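Local coordinates for protein SAM-dependent O-methyltransferase (Thermotoga maritima, PDB 1O54) that probably transfers a methyl group from S-adenosyl-L-methionine to N1 of adenosine 58 in tRNA, working as a homotetramer, at residues A[167-172]-A[176-181]; A[241-246]-A[252-257]; A[64-69]-A[74-79]; A[211-214]-A[218-221]. One frame throughout, in Å; residues are numbered along the deposited sequence. Where two conformers were deposited one is given.

Contact 1 of 4, residues A[167-172]-A[176-181]; sequences TIKVRD and GFDEKD
K169 and R171, at and just beyond the end of strand 166-169, face D178 and E179 on the loop that leads to strand 182-187. No direct backbone hydrogen bond joins the two segments; a water does so instead, donating to D172 O (2.6 Å) and to G176 O (2.8 Å). The side chains form a salt-bridge network. Bends at chi2 (-81°) and chi3 (-57°) fold R171 round to D178, which it grips end-on, NH1 to OD2 (2.7 Å) and NH2 to OD1 (2.9 Å). The planes of guanidinium and carboxylate are 35° apart, so the pairing is twisted rather than flat: OD1 lies in the guanidinium plane, whereas OD2 is tilted from it. K169 NZ reaches D178 OD2 as well, at 2.8 Å from the anti side, while R171 NH1 uses the syn lone pair, which gives this oxygen two cationic donors. K169 NZ also bonds E179 OE2 on its syn side, again at 2.8 Å, and thus ties the two acids together; E179 OE1 is bonded to Y143 OH. A methionine in place of R171 would probably leave D178 OD1 without its arginine partner and the carboxylate held across the contact by K169 alone, freer to turn. The network lies in the link from the C-terminal end of strand 166-169, where D172 is predicted to bind S-adenosyl-L-methionine, to the start of strand 182-187, in a class I, Rossmann-like methyltransferase fold.

Contact 2 of 4, residues A[241-246]-A[252-257]; sequences FRPYKP and RPVDRM
Y244 and P253 form an antiparallel non-hydrogen-bonded pair, their CA atoms only 4.0 Å apart. Backbone bonds flank this pair: K245 N donates to R252 O at 2.8 Å, and V254 N to P243 O at 2.9 Å, the latter nearly straight at 172° although the donor is tilted from the carbonyl plane. The van der Waals contacts centre on P253. Its CG makes an off-centre CH-pi contact with the Y244 ring, 4.2 Å from the centroid, and also sits over the middle of the R242 guanidinium, 3.6 Å above its plane. R242 reaches this position with CG anti to the backbone N (chi1 -177°) and a bend at chi3; NH2 forms salt bridges with E238 of two neighbouring subunits, and NH1 bonds A259 O of one of them. P243 CG meets V254 CG2 tightly, at 3.5 Å. Among the charged groups, R252 directs NH1 and NH2 to one oxygen, D255 OD2, which lies in the guanidinium plane. K245 CD rests over one face of that guanidinium, near its rim, and a water links K245 NZ to D255 N. A leucine in place of R252 would probably leave D255 OD2 without both of its arginine donors and K245 CD without the flat group beneath it. The arrangement is a beta hairpin of strands 234-245 and 252-258 at the tetramer interface: residues 241-244 pair with a strand of the second subunit, and R256 and M257 with one of the third, so the sheet runs on through the assembly.

Contact 3 of 4, residues A[64-69]-A[74-79]; sequences GEIIRT and KGYILI
I66 with Y76, I67 with G75 and R68 with K74 pair as an antiparallel beta hairpin. Strand 66-68 lies at the edge, within the chain, of the four-stranded antiparallel sheet of strands 35-39, 25-30, 74-78 and 66-68. The strand directions differ by 133° rather than being fully antiparallel, so the hairpin is strongly twisted. I67 N donates to G75 O at 2.9 Å, and G75 N returns a bond to I67 O. The pairing continues past the short strand, with I77 N bonded to E65 O (2.9 Å) and G64 N to I77 O (2.7 Å). At the backbone angles of G64, a CB would be jammed against the carbonyl O of the preceding residue. I67 CG2 touches I77 CG1 at 4.0 Å, while I66 and Y76 run side by side on the face they share with R68 and K74. There the two cationic chains turn toward a neighbouring subunit, where R68 NH2 pairs with E274 and E275, and K74 NZ with E274 and R273 O. A bend at chi2 (-100°) folds R68 so that K74 CB sits over one face of its guanidinium, 3.6 Å above the plane and displaced toward the rim. Close by, I66 CG1 approaches Y76 CE2 obliquely, at 3.4 Å.

Contact 4 of 4, residues A[211-214]-A[218-221]; sequences TVCP and QVQE
C213 lays its CB against the first turn of helix 216-228, overlapping Q218 CB and V219 CG2, each 3.8 Å away. The unit is a strand-turn-helix: strand 207-213 of the Rossmann-like sheet ends at C213, P214 starts the turn, and the helix turns back over the strand end. The CA atoms of C213 and Q218 are 5.9 Å apart, and no hydrogen bond crosses between the segments; the contact is made by van der Waals packing, C213 on Q218 CB and V219, the Q218 amide end on the P214 ring. C213 SG lies beside its own backbone N and anti to the carbonyl carbon (chi1 -68°), which brings the sulfur alongside the helix backbone, 3.9 Å from Q218 O. V219 puts CG1 anti to its backbone N (chi1 175°), and it is the other methyl, CG2, that meets C213. The V219 side chain also packs on Y263 and I265 of strand 263-269, the antiparallel neighbour of strand 207-213, and on L251 of a neighbouring subunit. Both C213 and V219 are buried, and their meeting joins the helix to the sheet. On the outer side, the side chains of Q218 and P214 cross at about a right angle. Q218 has two deposited conformers, and in the one described OE1, which hydrogen-bonds T215 OG1, comes so close to the proline carbons that its exact placement is doubtful. The P214 side chain lies about 7 Å from that of D188, a residue predicted to bind S-adenosyl-L-methionine. Beyond the contact, Q218 O accepts a hydrogen bond from T222 OG1.

In the fold
Along the chain the order is contacts 3, 1, 4, 2, each closing before the next opens. Contact 3 belongs to the separate antiparallel sheet near the N-terminus; the other three all reach the nine-stranded mixed sheet. Contacts 1 and 4 are nearest to each other, centres about 22 Å apart; contact 1 contains D172 and contact 4 lies near D188, two of the residues predicted to bind S-adenosyl-L-methionine. Contact 2 projects from the same sheet, with its centre about 41 Å from that of contact 1. Contacts 2, 3 and 4 touch the second subunit, as does D181 at the end of contact 1, so catalytic fold, N-terminal sheet and projecting hairpin each take part in the tetramer.

Contact 1 of 4, residues A[167-172]-A[176-181]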
loop_
_atom_site.group_PDB
_atom_site.type_symbol
_atom_site.label_atom_id
_atom_site.label_comp_id
_atom_site.label_asym_id
_atom_site.label_seq_id
_atom_site.Cartn_x
_atom_site.Cartn_y
_atom_site.Cartn_z
ATOM N N THR A 167 -4.233 33.531 -15.492
ATOM C CA THR A 167 -3.608 34.831 -15.286
ATOM C C THR A 167 -2.402 34.618 -14.383
ATOM O O THR A 167 -2.533 34.457 -13.168
ATOM C CB THR A 167 -4.615 35.808 -14.655
ATOM O OG1 THR A 167 -5.745 35.971 -15.524
ATOM C CG2 THR A 167 -4.029 37.205 -14.474
ATOM N N ILE A 168 -1.221 34.618 -14.974
ATOM C CA ILE A 168 0.024 34.471 -14.213
ATOM C C ILE A 168 0.449 35.807 -13.657
ATOM O O ILE A 168 0.646 36.763 -14.440
ATOM C CB ILE A 168 1.154 33.888 -15.100
ATOM C CG1 ILE A 168 0.756 32.511 -15.627
ATOM C CG2 ILE A 168 2.441 33.762 -14.304
ATOM C CD1 ILE A 168 1.582 32.034 -16.802
ATOM N N LYS A 169 0.570 35.879 -12.317
ATOM C CA LYS A 169 0.853 37.104 -11.604
ATOM C C LYS A 169 2.195 36.987 -10.908
ATOM O O LYS A 169 2.378 36.113 -10.039
ATOM C CB LYS A 169 -0.287 37.399 -10.610
ATOM C CG LYS A 169 -1.626 37.536 -11.328
ATOM C CD LYS A 169 -2.828 37.745 -10.382
ATOM C CE LYS A 169 -2.742 39.010 -9.609
ATOM N NZ LYS A 169 -4.116 39.506 -9.231
ATOM N N VAL A 170 3.165 37.826 -11.307
ATOM C CA VAL A 170 4.469 37.725 -10.721
ATOM C C VAL A 170 4.431 38.594 -9.498
ATOM O O VAL A 170 4.795 39.757 -9.530
ATOM C CB VAL A 170 5.602 38.139 -11.672
ATOM C CG1 VAL A 170 6.941 37.946 -10.989
ATOM C CG2 VAL A 170 5.520 37.335 -12.961
ATOM N N ARG A 171 3.929 38.002 -8.424
ATOM C CA ARG A 171 3.539 38.728 -7.234
ATOM C C ARG A 171 3.866 37.910 -6.010
ATOM O O ARG A 171 3.615 36.706 -5.983
ATOM C CB ARG A 171 2.038 38.987 -7.263
ATOM C CG ARG A 171 1.568 40.008 -8.289
ATOM C CD ARG A 171 1.743 41.443 -7.847
ATOM N NE ARG A 171 1.028 41.647 -6.597
ATOM C CZ ARG A 171 -0.293 41.825 -6.498
ATOM N NH1 ARG A 171 -1.029 41.963 -7.582
ATOM N NH2 ARG A 171 -0.867 41.947 -5.297
ATOM N N ASP A 172 4.385 38.584 -4.981
ATOM C CA ASP A 172 4.658 37.946 -3.688
ATOM C C ASP A 172 3.362 37.800 -2.879
ATOM O O ASP A 172 2.637 38.760 -2.700
ATOM C CB ASP A 172 5.639 38.813 -2.914
ATOM C CG ASP A 172 6.294 38.076 -1.771
ATOM O OD1 ASP A 172 5.695 37.112 -1.232
ATOM O OD2 ASP A 172 7.416 38.401 -1.346
ATOM N N GLY A 176 -0.884 39.067 0.630
ATOM C CA GLY A 176 -2.237 38.576 0.385
ATOM C C GLY A 176 -2.574 38.521 -1.102
ATOM O O GLY A 176 -1.829 39.022 -1.949
ATOM N N PHE A 177 -3.679 37.858 -1.417
ATOM C CA PHE A 177 -4.177 37.754 -2.765
ATOM C C PHE A 177 -5.102 38.917 -3.102
ATOM O O PHE A 177 -5.773 39.477 -2.209
ATOM C CB PHE A 177 -4.904 36.416 -2.923
ATOM C CG PHE A 177 -4.048 35.240 -2.562
ATOM C CD1 PHE A 177 -4.176 34.617 -1.344
ATOM C CD2 PHE A 177 -3.078 34.780 -3.443
ATOM C CE1 PHE A 177 -3.365 33.542 -1.003
ATOM C CE2 PHE A 177 -2.245 33.734 -3.087
ATOM C CZ PHE A 177 -2.402 33.099 -1.879
ATOM N N ASP A 178 -5.152 39.294 -4.375
ATOM C CA ASP A 178 -6.030 40.367 -4.799
ATOM C C ASP A 178 -7.500 39.947 -4.850
ATOM O O ASP A 178 -8.397 40.805 -4.722
ATOM C CB ASP A 178 -5.659 40.850 -6.195
ATOM C CG ASP A 178 -4.279 41.441 -6.265
ATOM O OD1 ASP A 178 -3.770 41.956 -5.237
ATOM O OD2 ASP A 178 -3.629 41.456 -7.333
ATOM N N GLU A 179 -7.727 38.662 -5.085
ATOM C CA GLU A 179 -9.054 38.136 -5.350
ATOM C C GLU A 179 -9.724 37.758 -4.034
ATOM O O GLU A 179 -9.068 37.255 -3.102
ATOM C CB GLU A 179 -8.993 36.905 -6.235
ATOM C CG GLU A 179 -8.378 37.127 -7.600
ATOM C CD GLU A 179 -6.856 37.285 -7.573
ATOM O OE1 GLU A 179 -6.183 36.794 -6.634
ATOM O OE2 GLU A 179 -6.339 37.880 -8.531
ATOM N N LYS A 180 -11.042 37.973 -3.986
ATOM C CA LYS A 180 -11.877 37.501 -2.908
ATOM C C LYS A 180 -12.943 36.570 -3.444
ATOM O O LYS A 180 -13.268 36.552 -4.637
ATOM C CB LYS A 180 -12.575 38.674 -2.204
ATOM C CG LYS A 180 -11.642 39.653 -1.549
ATOM C CD LYS A 180 -10.961 39.059 -0.338
ATOM C CE LYS A 180 -10.336 40.163 0.544
ATOM N NZ LYS A 180 -8.924 39.895 0.966
ATOM N N ASP A 181 -13.483 35.803 -2.521
ATOM C CA ASP A 181 -14.550 34.900 -2.785
ATOM C C ASP A 181 -14.221 33.877 -3.864
ATOM O O ASP A 181 -15.112 33.456 -4.598
ATOM C CB ASP A 181 -15.801 35.677 -3.135
ATOM C CG ASP A 181 -16.346 36.436 -1.943
ATOM O OD1 ASP A 181 -16.682 37.599 -2.125
ATOM O OD2 ASP A 181 -16.448 35.904 -0.823
HETATM O O HOH W 1 0.427 39.903 -3.443
#

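Contact 2 of 4, residues A[241-246]-A[252-257]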
loop_
_atom_site.group_PDB
_atom_site.type_symbol
_atom_site.label_atom_id
_atom_site.label_comp_id
_atom_site.label_asym_id
_atom_site.label_seq_id
_atom_site.Cartn_x
_atom_site.Cartn_y
_atom_site.Cartn_z
ATOM N N PHE A 241 0.116 4.233 -5.974
ATOM C CA PHE A 241 -0.313 3.681 -7.254
ATOM C C PHE A 241 0.655 2.594 -7.676
ATOM O O PHE A 241 1.868 2.789 -7.651
ATOM C CB PHE A 241 -0.376 4.758 -8.317
ATOM C CG PHE A 241 -1.624 5.562 -8.301
ATOM C CD1 PHE A 241 -1.935 6.367 -7.220
ATOM C CD2 PHE A 241 -2.508 5.504 -9.354
ATOM C CE1 PHE A 241 -3.072 7.136 -7.197
ATOM C CE2 PHE A 241 -3.646 6.258 -9.362
ATOM C CZ PHE A 241 -3.960 7.066 -8.270
ATOM N N ARG A 242 0.112 1.438 -8.027
ATOM C CA ARG A 242 0.933 0.284 -8.358
ATOM C C ARG A 242 0.556 -0.188 -9.748
ATOM O O ARG A 242 -0.597 -0.541 -9.973
ATOM C CB ARG A 242 0.666 -0.864 -7.365
ATOM C CG ARG A 242 1.546 -2.025 -7.626
ATOM C CD ARG A 242 1.833 -2.904 -6.393
ATOM N NE ARG A 242 0.615 -3.592 -6.007
ATOM C CZ ARG A 242 0.554 -4.563 -5.113
ATOM N NH1 ARG A 242 1.646 -4.996 -4.512
ATOM N NH2 ARG A 242 -0.614 -5.111 -4.846
ATOM N N PRO A 243 1.506 -0.241 -10.663
ATOM C CA PRO A 243 1.239 -0.868 -11.953
ATOM C C PRO A 243 1.524 -2.365 -11.986
ATOM O O PRO A 243 2.313 -2.877 -11.174
ATOM C CB PRO A 243 2.195 -0.121 -12.868
ATOM C CG PRO A 243 3.380 0.076 -12.040
ATOM C CD PRO A 243 2.891 0.273 -10.606
ATOM N N TYR A 244 0.912 -3.070 -12.951
ATOM C CA TYR A 244 1.071 -4.493 -13.146
ATOM C C TYR A 244 1.716 -4.785 -14.483
ATOM O O TYR A 244 1.512 -4.035 -15.451
ATOM C CB TYR A 244 -0.307 -5.169 -13.093
ATOM C CG TYR A 244 -0.831 -5.330 -11.695
ATOM C CD1 TYR A 244 -1.225 -4.240 -10.960
ATOM C CD2 TYR A 244 -0.994 -6.599 -11.112
ATOM C CE1 TYR A 244 -1.682 -4.375 -9.668
ATOM C CE2 TYR A 244 -1.477 -6.729 -9.801
ATOM C CZ TYR A 244 -1.832 -5.640 -9.107
ATOM O OH TYR A 244 -2.325 -5.698 -7.804
ATOM N N LYS A 245 2.431 -5.892 -14.560
ATOM C CA LYS A 245 2.951 -6.379 -15.836
ATOM C C LYS A 245 1.735 -6.840 -16.659
ATOM O O LYS A 245 0.974 -7.698 -16.202
ATOM C CB LYS A 245 3.908 -7.515 -15.581
ATOM C CG LYS A 245 5.085 -7.129 -14.748
ATOM C CD LYS A 245 6.119 -8.219 -14.695
ATOM C CE LYS A 245 7.029 -8.184 -15.929
ATOM N NZ LYS A 245 8.023 -7.056 -15.828
ATOM N N PRO A 246 1.471 -6.230 -17.819
ATOM C CA PRO A 246 0.252 -6.557 -18.594
ATOM C C PRO A 246 0.402 -7.856 -19.406
ATOM O O PRO A 246 0.321 -7.848 -20.657
ATOM C CB PRO A 246 0.085 -5.323 -19.462
ATOM C CG PRO A 246 1.496 -4.875 -19.711
ATOM C CD PRO A 246 2.248 -5.163 -18.465
ATOM N N ARG A 252 0.999 -9.845 -12.517
ATOM C CA ARG A 252 1.586 -9.551 -11.217
ATOM C C ARG A 252 2.044 -8.101 -11.188
ATOM O O ARG A 252 2.216 -7.497 -12.265
ATOM C CB ARG A 252 2.781 -10.463 -10.976
ATOM C CG ARG A 252 3.914 -10.257 -11.937
ATOM C CD ARG A 252 5.064 -11.134 -11.565
ATOM N NE ARG A 252 6.309 -10.795 -12.226
ATOM C CZ ARG A 252 7.181 -9.864 -11.803
ATOM N NH1 ARG A 252 6.915 -9.073 -10.749
ATOM N NH2 ARG A 252 8.315 -9.702 -12.485
ATOM N N PRO A 253 2.204 -7.510 -10.004
ATOM C CA PRO A 253 2.695 -6.138 -9.924
ATOM C C PRO A 253 4.102 -6.035 -10.493
ATOM O O PRO A 253 4.837 -7.025 -10.509
ATOM C CB PRO A 253 2.655 -5.818 -8.413
ATOM C CG PRO A 253 1.758 -6.791 -7.828
ATOM C CD PRO A 253 1.905 -8.047 -8.652
ATOM N N VAL A 254 4.459 -4.868 -11.011
ATOM C CA VAL A 254 5.868 -4.622 -11.405
ATOM C C VAL A 254 6.771 -4.802 -10.180
ATOM O O VAL A 254 6.272 -4.778 -9.047
ATOM C CB VAL A 254 6.066 -3.229 -11.942
ATOM C CG1 VAL A 254 5.270 -3.033 -13.233
ATOM C CG2 VAL A 254 5.739 -2.195 -10.854
ATOM N N ASP A 255 8.079 -4.983 -10.379
ATOM C CA ASP A 255 8.988 -5.258 -9.241
ATOM C C ASP A 255 9.140 -4.065 -8.303
ATOM O O ASP A 255 9.245 -4.237 -7.088
ATOM C CB ASP A 255 10.403 -5.633 -9.717
ATOM C CG ASP A 255 10.434 -6.874 -10.580
ATOM O OD1 ASP A 255 11.514 -7.518 -10.665
ATOM O OD2 ASP A 255 9.447 -7.267 -11.236
ATOM N N ARG A 256 9.197 -2.861 -8.876
ATOM C CA ARG A 256 9.419 -1.639 -8.100
ATOM C C ARG A 256 8.447 -0.508 -8.466
ATOM O O ARG A 256 8.031 -0.394 -9.614
ATOM C CB ARG A 256 10.860 -1.185 -8.295
ATOM C CG ARG A 256 11.886 -2.191 -7.741
ATOM C CD ARG A 256 13.272 -1.606 -7.503
ATOM N NE ARG A 256 13.234 -0.515 -6.524
ATOM C CZ ARG A 256 13.299 -0.671 -5.203
ATOM N NH1 ARG A 256 13.385 -1.879 -4.650
ATOM N NH2 ARG A 256 13.262 0.402 -4.424
ATOM N N MET A 257 8.093 0.319 -7.480
ATOM C CA MET A 257 7.086 1.386 -7.665
ATOM C C MET A 257 7.548 2.665 -6.978
ATOM O O MET A 257 8.542 2.655 -6.233
ATOM C CB MET A 257 5.719 0.963 -7.095
ATOM C CG MET A 257 5.751 0.611 -5.606
ATOM S SD MET A 257 4.208 -0.146 -4.978
ATOM C CE MET A 257 3.286 1.355 -4.339
HETATM O O HOH W 2 9.007 -5.566 -13.202
#

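Contact 3 of 4, residues A[64-69]-A[74-79]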
loop_
_atom_site.group_PDB
_atom_site.type_symbol
_atom_site.label_atom_id
_atom_site.label_comp_id
_atom_site.label_asym_id
_atom_site.label_seq_id
_atom_site.Cartn_x
_atom_site.Cartn_y
_atom_site.Cartn_z
ATOM N N GLY A 64 -1.803 7.467 -34.864
ATOM C CA GLY A 64 -2.143 6.068 -34.889
ATOM C C GLY A 64 -1.439 5.333 -36.007
ATOM O O GLY A 64 -1.500 4.128 -36.053
ATOM N N GLU A 65 -0.768 6.056 -36.889
ATOM C CA GLU A 65 -0.034 5.421 -37.984
ATOM C C GLU A 65 1.402 5.055 -37.593
ATOM O O GLU A 65 1.999 5.651 -36.697
ATOM C CB GLU A 65 -0.019 6.325 -39.221
ATOM C CG GLU A 65 -1.386 6.594 -39.810
ATOM C CD GLU A 65 -1.330 7.414 -41.105
ATOM O OE1 GLU A 65 -0.382 7.267 -41.912
ATOM O OE2 GLU A 65 -2.237 8.206 -41.317
ATOM N N ILE A 66 1.953 4.103 -38.346
ATOM C CA ILE A 66 3.314 3.610 -38.181
ATOM C C ILE A 66 4.352 4.556 -38.781
ATOM O O ILE A 66 4.169 5.129 -39.874
ATOM C CB ILE A 66 3.430 2.211 -38.840
ATOM C CG1 ILE A 66 2.650 1.201 -37.993
ATOM C CG2 ILE A 66 4.884 1.805 -39.019
ATOM C CD1 ILE A 66 2.375 -0.128 -38.660
ATOM N N ILE A 67 5.470 4.655 -38.077
ATOM C CA ILE A 67 6.674 5.296 -38.580
ATOM C C ILE A 67 7.822 4.320 -38.300
ATOM O O ILE A 67 7.889 3.731 -37.226
ATOM C CB ILE A 67 6.880 6.693 -37.909
ATOM C CG1 ILE A 67 8.119 7.419 -38.452
ATOM C CG2 ILE A 67 7.010 6.580 -36.411
ATOM C CD1 ILE A 67 7.978 7.916 -39.844
ATOM N N ARG A 68 8.691 4.132 -39.294
ATOM C CA ARG A 68 9.860 3.266 -39.172
ATOM C C ARG A 68 11.132 4.105 -39.060
ATOM O O ARG A 68 11.271 5.149 -39.711
ATOM C CB ARG A 68 9.999 2.383 -40.410
ATOM C CG ARG A 68 8.876 1.378 -40.608
ATOM C CD ARG A 68 9.231 -0.020 -40.157
ATOM N NE ARG A 68 8.088 -0.923 -40.229
ATOM C CZ ARG A 68 8.031 -2.099 -39.612
ATOM N NH1 ARG A 68 9.062 -2.546 -38.898
ATOM N NH2 ARG A 68 6.934 -2.840 -39.711
ATOM N N THR A 69 12.072 3.630 -38.251
ATOM C CA THR A 69 13.380 4.263 -38.173
ATOM C C THR A 69 14.190 3.742 -39.341
ATOM O O THR A 69 13.804 2.767 -39.990
ATOM C CB THR A 69 14.121 3.910 -36.881
ATOM O OG1 THR A 69 14.503 2.526 -36.904
ATOM C CG2 THR A 69 13.212 4.070 -35.646
ATOM N N LYS A 74 9.828 -0.416 -35.665
ATOM C CA LYS A 74 8.459 0.072 -35.839
ATOM C C LYS A 74 8.032 0.925 -34.644
ATOM O O LYS A 74 8.053 0.465 -33.488
ATOM C CB LYS A 74 7.491 -1.122 -35.986
ATOM C CG LYS A 74 6.041 -0.736 -36.334
ATOM C CD LYS A 74 5.098 -1.954 -36.360
ATOM C CE LYS A 74 4.790 -2.443 -34.955
ATOM N NZ LYS A 74 3.859 -3.590 -34.931
ATOM N N GLY A 75 7.619 2.156 -34.924
ATOM C CA GLY A 75 6.999 3.001 -33.912
ATOM C C GLY A 75 5.659 3.512 -34.379
ATOM O O GLY A 75 5.276 3.314 -35.524
ATOM N N TYR A 76 4.953 4.182 -33.481
ATOM C CA TYR A 76 3.655 4.771 -33.781
ATOM C C TYR A 76 3.636 6.257 -33.448
ATOM O O TYR A 76 4.191 6.687 -32.441
ATOM C CB TYR A 76 2.595 4.048 -32.958
ATOM C CG TYR A 76 2.346 2.664 -33.456
ATOM C CD1 TYR A 76 2.993 1.574 -32.887
ATOM C CD2 TYR A 76 1.449 2.436 -34.491
ATOM C CE1 TYR A 76 2.737 0.286 -33.343
ATOM C CE2 TYR A 76 1.200 1.163 -34.962
ATOM C CZ TYR A 76 1.852 0.090 -34.382
ATOM O OH TYR A 76 1.586 -1.178 -34.849
ATOM N N ILE A 77 2.928 7.039 -34.268
ATOM C CA ILE A 77 2.778 8.488 -34.057
ATOM C C ILE A 77 1.547 8.713 -33.218
ATOM O O ILE A 77 0.450 8.207 -33.544
ATOM C CB ILE A 77 2.586 9.198 -35.433
ATOM C CG1 ILE A 77 3.792 8.972 -36.350
ATOM C CG2 ILE A 77 2.328 10.690 -35.240
ATOM C CD1 ILE A 77 3.445 9.096 -37.852
ATOM N N LEU A 78 1.721 9.463 -32.125
ATOM C CA LEU A 78 0.658 9.748 -31.176
ATOM C C LEU A 78 0.636 11.241 -30.868
ATOM O O LEU A 78 1.636 11.941 -31.062
ATOM C CB LEU A 78 0.837 8.949 -29.867
ATOM C CG LEU A 78 0.933 7.417 -30.023
ATOM C CD1 LEU A 78 1.239 6.766 -28.713
ATOM C CD2 LEU A 78 -0.344 6.794 -30.625
ATOM N N ILE A 79 -0.515 11.695 -30.391
ATOM C CA ILE A 79 -0.672 13.044 -29.916
ATOM C C ILE A 79 -0.424 12.920 -28.411
ATOM O O ILE A 79 -1.099 12.164 -27.734
ATOM C CB ILE A 79 -2.090 13.587 -30.158
ATOM C CG1 ILE A 79 -2.427 13.640 -31.662
ATOM C CG2 ILE A 79 -2.210 14.984 -29.551
ATOM C CD1 ILE A 79 -1.471 14.405 -32.495
#

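Contact 4 of 4, residues A[211-214]-A[218-221]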
loop_
_atom_site.group_PDB
_atom_site.type_symbol
_atom_site.label_atom_id
_atom_site.label_comp_id
_atom_site.label_asym_id
_atom_site.label_seq_id
_atom_site.Cartn_x
_atom_site.Cartn_y
_atom_site.Cartn_z
ATOM N N THR A 211 -3.422 21.709 -0.016
ATOM C CA THR A 211 -1.980 21.926 -0.099
ATOM C C THR A 211 -1.286 20.540 -0.114
ATOM O O THR A 211 -1.913 19.494 0.168
ATOM C CB THR A 211 -1.503 22.841 1.039
ATOM O OG1 THR A 211 -0.112 23.242 0.830
ATOM C CG2 THR A 211 -1.503 22.168 2.391
ATOM N N VAL A 212 -0.024 20.529 -0.504
ATOM C CA VAL A 212 0.768 19.304 -0.503
ATOM C C VAL A 212 2.001 19.534 0.352
ATOM O O VAL A 212 2.558 20.651 0.365
ATOM C CB VAL A 212 1.178 18.901 -1.906
ATOM C CG1 VAL A 212 -0.038 18.397 -2.694
ATOM C CG2 VAL A 212 1.887 20.079 -2.660
ATOM N N CYS A 213 2.392 18.508 1.105
ATOM C CA CYS A 213 3.548 18.550 1.983
ATOM C C CYS A 213 4.379 17.292 1.726
ATOM O O CYS A 213 3.845 16.202 1.677
ATOM C CB CYS A 213 3.113 18.563 3.463
ATOM S SG CYS A 213 2.285 20.065 3.998
ATOM N N PRO A 214 5.682 17.425 1.543
ATOM C CA PRO A 214 6.533 16.277 1.350
ATOM C C PRO A 214 6.840 15.447 2.586
ATOM O O PRO A 214 7.175 14.279 2.422
ATOM C CB PRO A 214 7.836 16.887 0.809
ATOM C CG PRO A 214 7.886 18.217 1.315
ATOM C CD PRO A 214 6.427 18.683 1.369
ATOM N N GLN A 218 5.986 18.653 8.136
ATOM C CA GLN A 218 5.265 19.720 7.475
ATOM C C GLN A 218 3.754 19.539 7.587
ATOM O O GLN A 218 3.044 20.522 7.761
ATOM C CB GLN A 218 5.645 19.790 6.003
ATOM C CG GLN A 218 6.977 20.418 5.727
ATOM C CD GLN A 218 7.440 20.115 4.335
ATOM O OE1 GLN A 218 7.554 18.954 3.986
ATOM N NE2 GLN A 218 7.690 21.151 3.523
ATOM N N VAL A 219 3.261 18.305 7.469
ATOM C CA VAL A 219 1.851 18.047 7.692
ATOM C C VAL A 219 1.419 18.490 9.075
ATOM O O VAL A 219 0.416 19.174 9.231
ATOM C CB VAL A 219 1.459 16.546 7.469
ATOM C CG1 VAL A 219 -0.010 16.322 7.837
ATOM C CG2 VAL A 219 1.745 16.108 6.027
ATOM N N GLN A 220 2.190 18.110 10.088
ATOM C CA GLN A 220 1.876 18.466 11.465
ATOM C C GLN A 220 1.763 19.983 11.646
ATOM O O GLN A 220 0.797 20.475 12.256
ATOM C CB GLN A 220 2.931 17.884 12.383
ATOM C CG GLN A 220 2.971 16.357 12.383
ATOM C CD GLN A 220 4.319 15.753 12.769
ATOM O OE1 GLN A 220 5.217 16.436 13.285
ATOM N NE2 GLN A 220 4.458 14.480 12.519
ATOM N N GLU A 221 2.749 20.733 11.136
ATOM C CA GLU A 221 2.760 22.171 11.283
ATOM C C GLU A 221 1.583 22.824 10.525
ATOM O O GLU A 221 0.937 23.758 11.026
ATOM C CB GLU A 221 4.113 22.731 10.815
ATOM C CG GLU A 221 4.331 24.207 11.127
ATOM C CD GLU A 221 4.327 24.558 12.609
ATOM O OE1 GLU A 221 4.858 23.787 13.408
ATOM O OE2 GLU A 221 3.788 25.638 12.963
#